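Local atomic coordinates of L-talarate/galactarate dehydratase (Salmonella typhimurium, PDB entry 2PP1), a protein that dehydrates L-talarate and galactarate to 5-keto-4-deoxy-D-glucarate with the help of one magnesium ion per subunit, and also epimerises L-talarate to galactarate. Residues N166-F171 and L347-W352; A128-S133 and A302-G307; A227-D232 and L255-I260; E29-S34 and C392-R397. All blocks are in the same frame, centred on the assembly; numbering follows the deposited sequence.

Interaction 1: N166-F171 and L347-W352; sequences NTSGGF and LEHFEW. With LLH ((2R,3S,4R)-2,3,4-trihydroxy-5-(hydroxyamino)-5-oxopentanoic acid), chain H.
Asn166 and His349 form a parallel beta bridge, sealed by the bond from Thr167 N to His349 O, after which segment 166-171 enters a type I turn from Thr167 to Gly170. The Asn166 amide works in three directions. Its ND2 meets His349 ND1 at 3.0 Å, in the plane of both groups, and also donates to Ser168 OG, while OD1 takes Gly169 N in an Asx motif. Ser168 OG, held between its backbone N and carbonyl carbon (chi1 63°), donates to Glu351 OE1 at 2.6 Å, on its syn lone pair. Thr167 OG1 donates to Glu348 OE2 at 2.6 Å, using the anti lone pair of that oxygen, which also pairs with Lys195 and sits 2.7 Å from ON of the bound hydroxamate. Phe350 crosses Phe171 at about a right angle, with Phe350 CE2 at the edge of the Phe171 ring, and both lie beside the ligand. The bridge joins strand 161-166 to strand 346-349; helix 331-340 packs against His349, and Tyr12 of the second subunit stacks on that imidazole.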
loop_
_atom_site.group_PDB
_atom_site.type_symbol
_atom_site.label_atom_id
_atom_site.label_comp_id
_atom_site.label_asym_id
_atom_site.label_seq_id
_atom_site.Cartn_x
_atom_site.Cartn_y
_atom_site.Cartn_z
ATOM N N ASN A 166 25.119 -1.377 13.649
ATOM C CA ASN A 166 24.916 -2.017 14.948
ATOM C C ASN A 166 24.644 -1.024 16.070
ATOM O O ASN A 166 25.215 0.063 16.103
ATOM C CB ASN A 166 26.124 -2.875 15.333
ATOM C CG ASN A 166 26.069 -3.312 16.788
ATOM O OD1 ASN A 166 26.595 -2.634 17.678
ATOM N ND2 ASN A 166 25.398 -4.434 17.045
ATOM N N THR A 167 23.780 -1.429 16.999
ATOM C CA THR A 167 23.414 -0.603 18.146
ATOM C C THR A 167 23.792 -1.251 19.482
ATOM O O THR A 167 24.176 -0.556 20.423
ATOM C CB THR A 167 21.887 -0.335 18.176
ATOM O OG1 THR A 167 21.513 0.444 17.039
ATOM C CG2 THR A 167 21.495 0.417 19.445
ATOM N N SER A 168 23.690 -2.580 19.554
ATOM C CA SER A 168 23.974 -3.312 20.787
ATOM C C SER A 168 25.362 -3.140 21.372
ATOM O O SER A 168 25.556 -3.375 22.564
ATOM C CB SER A 168 23.703 -4.810 20.598
ATOM O OG SER A 168 24.563 -5.347 19.615
ATOM N N GLY A 169 26.333 -2.740 20.556
ATOM C CA GLY A 169 27.676 -2.569 21.081
ATOM C C GLY A 169 28.029 -1.140 21.473
ATOM O O GLY A 169 29.192 -0.843 21.755
ATOM N N GLY A 170 27.045 -0.246 21.501
ATOM C CA GLY A 170 27.338 1.140 21.848
ATOM C C GLY A 170 26.536 1.716 23.000
ATOM O O GLY A 170 26.301 2.921 23.055
ATOM N N PHE A 171 26.130 0.860 23.935
ATOM C CA PHE A 171 25.342 1.300 25.085
ATOM C C PHE A 171 26.164 1.969 26.185
ATOM O O PHE A 171 27.371 1.754 26.301
ATOM C CB PHE A 171 24.541 0.122 25.632
ATOM C CG PHE A 171 23.238 -0.105 24.906
ATOM C CD1 PHE A 171 22.056 0.473 25.372
ATOM C CD2 PHE A 171 23.196 -0.864 23.742
ATOM C CE1 PHE A 171 20.852 0.293 24.691
ATOM C CE2 PHE A 171 21.990 -1.048 23.046
ATOM C CZ PHE A 171 20.819 -0.469 23.523
ATOM N N LEU A 347 19.094 -0.432 8.293
ATOM C CA LEU A 347 18.516 -1.478 9.129
ATOM C C LEU A 347 19.309 -1.505 10.430
ATOM O O LEU A 347 20.532 -1.403 10.419
ATOM C CB LEU A 347 18.619 -2.830 8.426
ATOM C CG LEU A 347 17.975 -4.031 9.108
ATOM C CD1 LEU A 347 16.471 -3.901 9.031
ATOM C CD2 LEU A 347 18.430 -5.333 8.410
ATOM N N GLU A 348 18.609 -1.637 11.549
ATOM C CA GLU A 348 19.261 -1.651 12.858
ATOM C C GLU A 348 19.524 -3.071 13.350
ATOM O O GLU A 348 18.628 -3.911 13.356
ATOM C CB GLU A 348 18.405 -0.888 13.874
ATOM C CG GLU A 348 18.931 -0.909 15.302
ATOM C CD GLU A 348 18.237 0.125 16.207
ATOM O OE1 GLU A 348 17.023 0.369 16.042
ATOM O OE2 GLU A 348 18.910 0.686 17.094
ATOM N N HIS A 349 20.759 -3.327 13.762
ATOM C CA HIS A 349 21.136 -4.654 14.232
ATOM C C HIS A 349 21.320 -4.816 15.744
ATOM O O HIS A 349 21.924 -3.972 16.419
ATOM C CB HIS A 349 22.420 -5.123 13.534
ATOM C CG HIS A 349 23.045 -6.329 14.175
ATOM N ND1 HIS A 349 23.825 -6.247 15.309
ATOM C CD2 HIS A 349 22.948 -7.650 13.881
ATOM C CE1 HIS A 349 24.176 -7.464 15.689
ATOM N NE2 HIS A 349 23.655 -8.332 14.840
ATOM N N PHE A 350 20.773 -5.920 16.243
ATOM C CA PHE A 350 20.861 -6.347 17.638
ATOM C C PHE A 350 20.957 -7.861 17.448
ATOM O O PHE A 350 20.361 -8.390 16.508
ATOM C CB PHE A 350 19.572 -6.070 18.422
ATOM C CG PHE A 350 19.453 -4.672 18.971
ATOM C CD1 PHE A 350 19.037 -3.616 18.162
ATOM C CD2 PHE A 350 19.700 -4.427 20.323
ATOM C CE1 PHE A 350 18.863 -2.337 18.687
ATOM C CE2 PHE A 350 19.530 -3.148 20.861
ATOM C CZ PHE A 350 19.110 -2.102 20.044
ATOM N N GLU A 351 21.682 -8.558 18.316
ATOM C CA GLU A 351 21.786 -10.014 18.192
ATOM C C GLU A 351 20.789 -10.674 19.139
ATOM O O GLU A 351 20.580 -11.884 19.088
ATOM C CB GLU A 351 23.204 -10.492 18.538
ATOM C CG GLU A 351 23.621 -10.228 19.986
ATOM C CD GLU A 351 24.287 -8.871 20.178
ATOM O OE1 GLU A 351 23.807 -7.874 19.611
ATOM O OE2 GLU A 351 25.296 -8.806 20.903
ATOM N N TRP A 352 20.167 -9.860 19.988
ATOM C CA TRP A 352 19.216 -10.325 20.998
ATOM C C TRP A 352 18.184 -11.361 20.579
ATOM O O TRP A 352 17.944 -12.315 21.312
ATOM C CB TRP A 352 18.470 -9.130 21.614
ATOM C CG TRP A 352 19.343 -8.113 22.259
ATOM C CD1 TRP A 352 20.703 -8.145 22.372
ATOM C CD2 TRP A 352 18.916 -6.891 22.880
ATOM N NE1 TRP A 352 21.155 -7.017 23.026
ATOM C CE2 TRP A 352 20.078 -6.232 23.349
ATOM C CE3 TRP A 352 17.667 -6.291 23.087
ATOM C CZ2 TRP A 352 20.025 -4.998 24.013
ATOM C CZ3 TRP A 352 17.614 -5.055 23.752
ATOM C CH2 TRP A 352 18.787 -4.428 24.204
HETATM O O5A LLH H . 17.636 -0.136 26.527
HETATM C C5 LLH H . 16.596 0.153 25.888
HETATM O O5B LLH H . 15.605 0.776 26.360
HETATM C C4 LLH H . 16.506 -0.275 24.417
HETATM O O4 LLH H . 17.533 -1.213 24.098
HETATM C C3 LLH H . 16.594 0.967 23.525
HETATM O O3 LLH H . 17.803 1.696 23.812
HETATM C C2 LLH H . 16.578 0.623 22.014
HETATM O O2 LLH H . 15.263 0.117 21.758
HETATM C C1 LLH H . 16.871 1.806 21.067
HETATM O O1 LLH H . 16.455 2.934 21.289
HETATM N N LLH H . 17.636 1.522 19.990
HETATM O ON LLH H . 17.663 2.318 18.854
#

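Interaction 2: A128-S133 and A302-G307; sequences AVQAIS and APRVGG
Ser133 OG lies 2.6 Å from Pro303 O and donates to it from a position tilted 25° off the carbonyl plane. The hydroxyl is set beside its own backbone N (chi1 -63°), which carries it off helix 127-146 and into the last turn of the short helix 302-305; there it also packs against Gly306 C at 3.0 Å. One turn earlier, Gln130 reaches the same short helix with an extended side chain. Its CG lies against the carbonyl oxygens of Pro303 and Arg304, and NE2 donates to Arg304 O over 3.1 Å, on a lone pair in the carbonyl plane, although the bond is bent to 136° at the hydrogen. Helix 302-305 closes in a Schellman motif: Gly306 turns to positive phi, and Gly307 N bonds back to Ala302 O before serving as N-cap of helix 308-320. With no side chain at Gly306, the two backbones come within 4.4 Å, CA to CA, at Val129. Gly306 CA points a C-H at Val129 O, 3.3 Å away, while the CG2 methyl of Val129 rests on Gly306 CA at 3.7 Å. The contact joins the N-terminal domain to the barrel domain just after Asp301, whose OD1 accepts from Arg304 N. Arg304 sends its guanidinium away from helix 127-146, NH1 bonding to Glu278 O, and its side chain touches the catalytic His328.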
loop_
_atom_site.group_PDB
_atom_site.type_symbol
_atom_site.label_atom_id
_atom_site.label_comp_id
_atom_site.label_asym_id
_atom_site.label_seq_id
_atom_site.Cartn_x
_atom_site.Cartn_y
_atom_site.Cartn_z
ATOM N N ALA A 128 -3.080 -1.937 22.664
ATOM C CA ALA A 128 -4.075 -2.711 21.939
ATOM C C ALA A 128 -3.644 -3.063 20.503
ATOM O O ALA A 128 -3.846 -4.194 20.052
ATOM C CB ALA A 128 -5.408 -1.976 21.920
ATOM N N VAL A 129 -3.058 -2.110 19.778
ATOM C CA VAL A 129 -2.633 -2.419 18.412
ATOM C C VAL A 129 -1.346 -3.236 18.446
ATOM O O VAL A 129 -1.040 -3.973 17.503
ATOM C CB VAL A 129 -2.440 -1.144 17.536
ATOM C CG1 VAL A 129 -3.731 -0.306 17.548
ATOM C CG2 VAL A 129 -1.257 -0.336 18.014
ATOM N N GLN A 130 -0.591 -3.120 19.540
ATOM C CA GLN A 130 0.628 -3.898 19.650
ATOM C C GLN A 130 0.273 -5.363 19.896
ATOM O O GLN A 130 1.098 -6.257 19.703
ATOM C CB GLN A 130 1.525 -3.339 20.756
ATOM C CG GLN A 130 2.372 -2.169 20.285
ATOM C CD GLN A 130 3.260 -1.592 21.362
ATOM O OE1 GLN A 130 3.779 -2.316 22.215
ATOM N NE2 GLN A 130 3.462 -0.275 21.317
ATOM N N ALA A 131 -0.971 -5.599 20.310
ATOM C CA ALA A 131 -1.468 -6.949 20.553
ATOM C C ALA A 131 -1.946 -7.504 19.212
ATOM O O ALA A 131 -2.052 -8.718 19.019
ATOM C CB ALA A 131 -2.621 -6.917 21.551
ATOM N N ILE A 132 -2.264 -6.601 18.295
ATOM C CA ILE A 132 -2.707 -6.997 16.966
ATOM C C ILE A 132 -1.486 -7.233 16.068
ATOM O O ILE A 132 -1.540 -8.035 15.129
ATOM C CB ILE A 132 -3.642 -5.913 16.344
ATOM C CG1 ILE A 132 -4.971 -5.875 17.113
ATOM C CG2 ILE A 132 -3.911 -6.214 14.862
ATOM C CD1 ILE A 132 -5.900 -4.733 16.704
ATOM N N SER A 133 -0.380 -6.557 16.373
ATOM C CA SER A 133 0.849 -6.689 15.582
ATOM C C SER A 133 1.284 -8.139 15.271
ATOM O O SER A 133 1.540 -8.481 14.105
ATOM C CB SER A 133 2.009 -5.974 16.282
ATOM O OG SER A 133 1.789 -4.580 16.389
ATOM N N ALA A 302 7.391 -1.656 13.352
ATOM C CA ALA A 302 6.187 -2.415 13.021
ATOM C C ALA A 302 5.464 -2.962 14.259
ATOM O O ALA A 302 4.251 -2.779 14.416
ATOM C CB ALA A 302 6.525 -3.543 12.045
ATOM N N PRO A 303 6.189 -3.657 15.143
ATOM C CA PRO A 303 5.520 -4.187 16.339
ATOM C C PRO A 303 4.851 -3.082 17.149
ATOM O O PRO A 303 3.701 -3.216 17.560
ATOM C CB PRO A 303 6.658 -4.854 17.100
ATOM C CG PRO A 303 7.524 -5.389 15.956
ATOM C CD PRO A 303 7.555 -4.195 15.015
ATOM N N ARG A 304 5.571 -1.980 17.349
ATOM C CA ARG A 304 5.056 -0.856 18.125
ATOM C C ARG A 304 3.864 -0.121 17.542
ATOM O O ARG A 304 2.983 0.301 18.294
ATOM C CB ARG A 304 6.169 0.168 18.391
ATOM C CG ARG A 304 7.235 -0.289 19.384
ATOM C CD ARG A 304 7.336 0.677 20.533
ATOM N NE ARG A 304 8.274 0.255 21.571
ATOM C CZ ARG A 304 9.559 0.585 21.605
ATOM N NH1 ARG A 304 10.078 1.341 20.647
ATOM N NH2 ARG A 304 10.317 0.190 22.620
ATOM N N VAL A 305 3.818 0.029 16.215
ATOM C CA VAL A 305 2.729 0.774 15.582
ATOM C C VAL A 305 1.489 -0.036 15.212
ATOM O O VAL A 305 0.521 0.506 14.667
ATOM C CB VAL A 305 3.222 1.526 14.302
ATOM C CG1 VAL A 305 4.352 2.463 14.658
ATOM C CG2 VAL A 305 3.680 0.528 13.238
ATOM N N GLY A 306 1.506 -1.331 15.495
ATOM C CA GLY A 306 0.344 -2.142 15.174
ATOM C C GLY A 306 0.557 -3.161 14.069
ATOM O O GLY A 306 -0.410 -3.764 13.594
ATOM N N GLY A 307 1.806 -3.357 13.651
ATOM C CA GLY A 307 2.086 -4.334 12.611
ATOM C C GLY A 307 2.556 -3.823 11.253
ATOM O O GLY A 307 2.854 -2.645 11.062
#

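Interaction 3: A227-D232 and L255-I260; sequences ANQQWD and LDAYDI. With LLH ((2R,3S,4R)-2,3,4-trihydroxy-5-(hydroxyamino)-5-oxopentanoic acid), chain H.
Gln229 OE1 accepts from Ala257 N at 2.8 Å, the one direct hydrogen bond between 227-232 and 255-260; backbone bonds from Gln229 to Glu253 and from Trp231 to Pro254 flank it. It is nearly straight, 170° at the hydrogen, but the N-H comes from above the amide's carbonyl plane, not along a lone pair. The extended Gln229 side chain (chi2 175°) runs over the backbone of 255-257: CB and CG each lie 3.5 Å from Leu255 O, and CA directs a C-H at that same oxygen. Leu255 answers by pushing its CD2 methyl against the other loop, 3.3 Å from Trp231 O and close to Asp232 C. Beside this methyl group a water bridges the segments. Behind these contacts, turns set the backbone. A type I' turn from Ala227 to Gln230 swings Gln229 across, and a type I turn from Asp256 to Asp259, with Asp256 OD2 taking Tyr258 N in an Asx turn, presents Ala257 N. Asp232 and Asp259 then N-cap helices 233-243 and 260-269, and Asp259 also forms a salt bridge with Arg233. These are adjacent beta-to-alpha loops of the barrel, following strands that carry the magnesium ligands Asp226 and Glu252. The Gln229 amide oxygen thus satisfies Ala257 N and the water satisfies Asp256 N and Trp231 O, consistent with a defined position for the neighbouring substrate-binding Asn228.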
loop_
_atom_site.group_PDB
_atom_site.type_symbol
_atom_site.label_atom_id
_atom_site.label_comp_id
_atom_site.label_asym_id
_atom_site.label_seq_id
_atom_site.Cartn_x
_atom_site.Cartn_y
_atom_site.Cartn_z
ATOM N N ALA A 227 20.289 9.680 21.587
ATOM C CA ALA A 227 20.121 10.244 22.928
ATOM C C ALA A 227 18.928 9.676 23.700
ATOM O O ALA A 227 18.756 9.961 24.886
ATOM C CB ALA A 227 20.002 11.778 22.839
ATOM N N ASN A 228 18.104 8.878 23.032
ATOM C CA ASN A 228 16.936 8.286 23.673
ATOM C C ASN A 228 16.094 9.291 24.476
ATOM O O ASN A 228 15.691 9.014 25.615
ATOM C CB ASN A 228 17.361 7.115 24.571
ATOM C CG ASN A 228 17.666 5.851 23.773
ATOM O OD1 ASN A 228 16.757 5.196 23.272
ATOM N ND2 ASN A 228 18.942 5.517 23.637
ATOM N N GLN A 229 15.849 10.453 23.864
ATOM C CA GLN A 229 15.031 11.530 24.432
ATOM C C GLN A 229 15.601 12.233 25.651
ATOM O O GLN A 229 14.905 13.042 26.269
ATOM C CB GLN A 229 13.643 11.009 24.832
ATOM C CG GLN A 229 12.947 10.100 23.841
ATOM C CD GLN A 229 11.634 9.554 24.404
ATOM O OE1 GLN A 229 10.661 10.296 24.585
ATOM N NE2 GLN A 229 11.604 8.254 24.688
ATOM N N GLN A 230 16.856 11.985 25.992
ATOM C CA GLN A 230 17.379 12.579 27.221
ATOM C C GLN A 230 17.917 14.004 27.287
ATOM O O GLN A 230 18.424 14.416 28.340
ATOM C CB GLN A 230 18.390 11.620 27.840
ATOM C CG GLN A 230 17.751 10.291 28.205
ATOM C CD GLN A 230 16.379 10.465 28.838
ATOM O OE1 GLN A 230 15.341 10.310 28.174
ATOM N NE2 GLN A 230 16.364 10.797 30.123
ATOM N N TRP A 231 17.820 14.767 26.200
ATOM C CA TRP A 231 18.298 16.147 26.266
ATOM C C TRP A 231 17.118 17.092 26.253
ATOM O O TRP A 231 16.043 16.732 25.781
ATOM C CB TRP A 231 19.175 16.513 25.064
ATOM C CG TRP A 231 20.518 15.852 25.004
ATOM C CD1 TRP A 231 21.367 15.594 26.052
ATOM C CD2 TRP A 231 21.215 15.464 23.818
ATOM N NE1 TRP A 231 22.553 15.074 25.584
ATOM C CE2 TRP A 231 22.486 14.988 24.216
ATOM C CE3 TRP A 231 20.891 15.480 22.455
ATOM C CZ2 TRP A 231 23.434 14.531 23.296
ATOM C CZ3 TRP A 231 21.827 15.027 21.544
ATOM C CH2 TRP A 231 23.089 14.557 21.968
ATOM N N ASP A 232 17.302 18.292 26.796
ATOM C CA ASP A 232 16.244 19.291 26.708
ATOM C C ASP A 232 16.663 20.079 25.456
ATOM O O ASP A 232 17.750 19.858 24.927
ATOM C CB ASP A 232 16.175 20.207 27.944
ATOM C CG ASP A 232 17.521 20.775 28.351
ATOM O OD1 ASP A 232 18.448 20.874 27.515
ATOM O OD2 ASP A 232 17.646 21.140 29.536
ATOM N N LEU A 255 15.352 14.658 21.625
ATOM C CA LEU A 255 14.347 15.146 22.572
ATOM C C LEU A 255 13.196 14.183 22.787
ATOM O O LEU A 255 13.116 13.136 22.142
ATOM C CB LEU A 255 13.759 16.469 22.066
ATOM C CG LEU A 255 14.748 17.540 21.609
ATOM C CD1 LEU A 255 14.015 18.607 20.805
ATOM C CD2 LEU A 255 15.447 18.127 22.821
ATOM N N ASP A 256 12.295 14.563 23.693
ATOM C CA ASP A 256 11.109 13.773 23.989
ATOM C C ASP A 256 10.474 13.386 22.655
ATOM O O ASP A 256 10.361 14.219 21.751
ATOM C CB ASP A 256 10.109 14.593 24.802
ATOM C CG ASP A 256 8.887 13.783 25.207
ATOM O OD1 ASP A 256 8.980 12.984 26.160
ATOM O OD2 ASP A 256 7.834 13.924 24.563
ATOM N N ALA A 257 10.069 12.124 22.540
ATOM C CA ALA A 257 9.467 11.603 21.319
ATOM C C ALA A 257 8.274 12.410 20.813
ATOM O O ALA A 257 7.936 12.365 19.627
ATOM C CB ALA A 257 9.046 10.143 21.533
ATOM N N TYR A 258 7.630 13.148 21.704
ATOM C CA TYR A 258 6.468 13.925 21.306
ATOM C C TYR A 258 6.737 15.413 21.153
ATOM O O TYR A 258 5.811 16.183 20.910
ATOM C CB TYR A 258 5.320 13.678 22.290
ATOM C CG TYR A 258 4.789 12.271 22.195
ATOM C CD1 TYR A 258 3.768 11.955 21.301
ATOM C CD2 TYR A 258 5.360 11.234 22.940
ATOM C CE1 TYR A 258 3.328 10.640 21.147
ATOM C CE2 TYR A 258 4.931 9.914 22.794
ATOM C CZ TYR A 258 3.920 9.625 21.899
ATOM O OH TYR A 258 3.494 8.328 21.742
ATOM N N ASP A 259 7.995 15.821 21.290
ATOM C CA ASP A 259 8.335 17.230 21.118
ATOM C C ASP A 259 8.528 17.494 19.623
ATOM O O ASP A 259 9.655 17.591 19.130
ATOM C CB ASP A 259 9.617 17.593 21.871
ATOM C CG ASP A 259 9.915 19.102 21.818
ATOM O OD1 ASP A 259 9.157 19.820 21.136
ATOM O OD2 ASP A 259 10.896 19.566 22.441
ATOM N N ILE A 260 7.413 17.597 18.907
ATOM C CA ILE A 260 7.433 17.811 17.467
ATOM C C ILE A 260 8.176 19.064 17.027
ATOM O O ILE A 260 9.097 18.989 16.205
ATOM C CB ILE A 260 5.998 17.862 16.910
ATOM C CG1 ILE A 260 5.254 16.581 17.301
ATOM C CG2 ILE A 260 6.029 18.039 15.384
ATOM C CD1 ILE A 260 3.804 16.534 16.811
HETATM O O5A LLH H . 17.636 -0.136 26.527
HETATM C C5 LLH H . 16.596 0.153 25.888
HETATM O O5B LLH H . 15.605 0.776 26.360
HETATM C C4 LLH H . 16.506 -0.275 24.417
HETATM O O4 LLH H . 17.533 -1.213 24.098
HETATM C C3 LLH H . 16.594 0.967 23.525
HETATM O O3 LLH H . 17.803 1.696 23.812
HETATM C C2 LLH H . 16.578 0.623 22.014
HETATM O O2 LLH H . 15.263 0.117 21.758
HETATM C C1 LLH H . 16.871 1.806 21.067
HETATM O O1 LLH H . 16.455 2.934 21.289
HETATM N N LLH H . 17.636 1.522 19.990
HETATM O ON LLH H . 17.663 2.318 18.854
HETATM O O HOH W 1 13.265 16.685 25.630
#

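Interaction 4: E29-S34 and C392-R397; sequences EWVKLS and CEFGKR
An antiparallel pair of strands at the edge of the N-terminal domain's four-stranded sheet, the C-terminal strand 388-395 running beside strand 28-40, makes this contact. The axes of the short strands 29-34 and 392-395 approach to 4.7 Å. Val31 with Phe394 and Leu33 with Cys392 are hydrogen-bonded pairs, each closed by two backbone bonds, and a further bond from Lys396 N to Glu29 O carries the pairing past Gly395. Glu29 and Trp30 both face Arg68 on the next strand, in a classic beta bulge. On one face Leu33 CB meets Cys392 SG and Leu33 CD1 meets Phe394 CE2 at 4.1 Å, beside helix 86-96. On the other, Glu393 divides its carboxylate between two partners: OE2 makes a salt bridge of 3.2 Å with Lys32 NZ, which also bonds to Thr391, while OE1 takes Trp30 NE1 at 3.1 Å. That indole N-H points in its own ring plane but strikes the carboxylate from above. With Trp30 CG anti to the backbone N (chi1 -178°), the indole also lies beside Arg397, whose guanidinium stacks on one face 4.0 Å away, centre to centre, inclined by 30°. Nearer the backbone, Arg397 CG sits 3.6 Å above the centroid of the five-membered ring, only 9° off its normal.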
loop_
_atom_site.group_PDB
_atom_site.type_symbol
_atom_site.label_atom_id
_atom_site.label_comp_id
_atom_site.label_asym_id
_atom_site.label_seq_id
_atom_site.Cartn_x
_atom_site.Cartn_y
_atom_site.Cartn_z
ATOM N N GLU A 29 -8.238 -21.639 10.986
ATOM C CA GLU A 29 -8.858 -22.656 11.839
ATOM C C GLU A 29 -8.165 -22.846 13.178
ATOM O O GLU A 29 -8.724 -23.454 14.096
ATOM C CB GLU A 29 -8.917 -24.008 11.118
ATOM C CG GLU A 29 -9.678 -23.975 9.799
ATOM C CD GLU A 29 -9.979 -25.367 9.241
ATOM O OE1 GLU A 29 -9.142 -26.280 9.412
ATOM O OE2 GLU A 29 -11.050 -25.542 8.618
ATOM N N TRP A 30 -6.950 -22.324 13.294
ATOM C CA TRP A 30 -6.199 -22.471 14.526
ATOM C C TRP A 30 -5.305 -21.257 14.760
ATOM O O TRP A 30 -4.791 -20.659 13.810
ATOM C CB TRP A 30 -5.345 -23.739 14.443
ATOM C CG TRP A 30 -4.543 -24.052 15.668
ATOM C CD1 TRP A 30 -4.992 -24.644 16.819
ATOM C CD2 TRP A 30 -3.133 -23.854 15.843
ATOM N NE1 TRP A 30 -3.942 -24.842 17.697
ATOM C CE2 TRP A 30 -2.792 -24.366 17.124
ATOM C CE3 TRP A 30 -2.123 -23.301 15.045
ATOM C CZ2 TRP A 30 -1.482 -24.340 17.618
ATOM C CZ3 TRP A 30 -0.814 -23.276 15.543
ATOM C CH2 TRP A 30 -0.511 -23.795 16.817
ATOM N N VAL A 31 -5.134 -20.906 16.032
ATOM C CA VAL A 31 -4.290 -19.791 16.430
ATOM C C VAL A 31 -3.655 -20.118 17.774
ATOM O O VAL A 31 -4.338 -20.597 18.685
ATOM C CB VAL A 31 -5.089 -18.472 16.621
ATOM C CG1 VAL A 31 -4.129 -17.354 16.991
ATOM C CG2 VAL A 31 -5.854 -18.119 15.368
ATOM N N LYS A 32 -2.353 -19.866 17.888
ATOM C CA LYS A 32 -1.630 -20.091 19.134
ATOM C C LYS A 32 -0.870 -18.818 19.502
ATOM O O LYS A 32 -0.135 -18.266 18.677
ATOM C CB LYS A 32 -0.638 -21.248 18.982
ATOM C CG LYS A 32 0.192 -21.529 20.232
ATOM C CD LYS A 32 1.186 -22.656 19.983
ATOM C CE LYS A 32 2.055 -22.929 21.207
ATOM N NZ LYS A 32 1.259 -23.412 22.375
ATOM N N LEU A 33 -1.055 -18.348 20.733
ATOM C CA LEU A 33 -0.361 -17.153 21.195
ATOM C C LEU A 33 0.615 -17.539 22.294
ATOM O O LEU A 33 0.333 -18.434 23.094
ATOM C CB LEU A 33 -1.361 -16.124 21.740
ATOM C CG LEU A 33 -2.443 -15.623 20.779
ATOM C CD1 LEU A 33 -3.353 -14.651 21.517
ATOM C CD2 LEU A 33 -1.805 -14.952 19.566
ATOM N N SER A 34 1.764 -16.870 22.332
ATOM C CA SER A 34 2.754 -17.145 23.357
ATOM C C SER A 34 3.380 -15.864 23.884
ATOM O O SER A 34 3.587 -14.900 23.132
ATOM C CB SER A 34 3.880 -18.031 22.807
ATOM O OG SER A 34 3.378 -19.207 22.205
ATOM N N CYS A 392 -1.634 -20.035 24.802
ATOM C CA CYS A 392 -3.037 -20.391 24.682
ATOM C C CYS A 392 -3.325 -20.682 23.223
ATOM O O CYS A 392 -2.581 -20.259 22.342
ATOM C CB CYS A 392 -3.952 -19.265 25.201
ATOM S SG CYS A 392 -3.758 -17.635 24.409
ATOM N N GLU A 393 -4.398 -21.422 22.970
ATOM C CA GLU A 393 -4.764 -21.780 21.611
ATOM C C GLU A 393 -6.254 -21.622 21.354
ATOM O O GLU A 393 -7.060 -21.625 22.281
ATOM C CB GLU A 393 -4.331 -23.218 21.326
ATOM C CG GLU A 393 -2.844 -23.419 21.495
ATOM C CD GLU A 393 -2.405 -24.819 21.139
ATOM O OE1 GLU A 393 -3.232 -25.598 20.620
ATOM O OE2 GLU A 393 -1.222 -25.134 21.369
ATOM N N PHE A 394 -6.604 -21.472 20.083
ATOM C CA PHE A 394 -7.989 -21.308 19.669
ATOM C C PHE A 394 -8.198 -22.155 18.413
ATOM O O PHE A 394 -7.292 -22.274 17.588
ATOM C CB PHE A 394 -8.254 -19.839 19.354
ATOM C CG PHE A 394 -7.863 -18.915 20.467
ATOM C CD1 PHE A 394 -8.787 -18.535 21.426
ATOM C CD2 PHE A 394 -6.552 -18.476 20.587
ATOM C CE1 PHE A 394 -8.410 -17.722 22.503
ATOM C CE2 PHE A 394 -6.161 -17.666 21.654
ATOM C CZ PHE A 394 -7.097 -17.287 22.617
ATOM N N GLY A 395 -9.382 -22.741 18.276
ATOM C CA GLY A 395 -9.665 -23.562 17.112
ATOM C C GLY A 395 -9.018 -24.927 17.208
ATOM O O GLY A 395 -8.787 -25.433 18.306
ATOM N N LYS A 396 -8.724 -25.530 16.062
ATOM C CA LYS A 396 -8.102 -26.849 16.037
ATOM C C LYS A 396 -7.136 -26.956 14.872
ATOM O O LYS A 396 -7.472 -26.584 13.747
ATOM C CB LYS A 396 -9.168 -27.938 15.902
ATOM C CG LYS A 396 -8.600 -29.353 15.976
ATOM C CD LYS A 396 -9.659 -30.427 15.718
ATOM C CE LYS A 396 -10.142 -30.391 14.278
ATOM N NZ LYS A 396 -11.139 -31.465 13.996
ATOM N N ARG A 397 -5.938 -27.466 15.137
ATOM C CA ARG A 397 -4.935 -27.616 14.089
ATOM C C ARG A 397 -5.524 -28.360 12.898
ATOM O O ARG A 397 -6.130 -29.420 13.056
ATOM C CB ARG A 397 -3.728 -28.391 14.609
ATOM C CG ARG A 397 -2.858 -27.642 15.597
ATOM C CD ARG A 397 -1.877 -28.608 16.232
ATOM N NE ARG A 397 -0.803 -27.940 16.955
ATOM C CZ ARG A 397 0.182 -27.263 16.375
ATOM N NH1 ARG A 397 0.235 -27.154 15.050
ATOM N NH2 ARG A 397 1.124 -26.708 17.122
HETATM O O HOH W 2 -9.236 -27.306 11.867
#

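How the interactions relate
From the N terminus, the chain first lays down 29-34, whose partner 392-397 arrives almost at the C terminus; interaction 4 thus closes a loop that takes in the other three contacts and ties the two ends of the chain into one sheet. Next comes 128-133, on helix 127-146, which waits for 302-307 in the barrel: interaction 2 links the two domains. Interaction 1 starts at 166-171, within that loop, but ends at 347-352, beyond it, so the two cross. Interaction 3 is the most local, joining successive barrel loops inside both spans. Interactions 1 and 3 meet the same bound ligand with centres about 20 Å apart, whereas interactions 3 and 4 are about 40 Å apart, centre to centre.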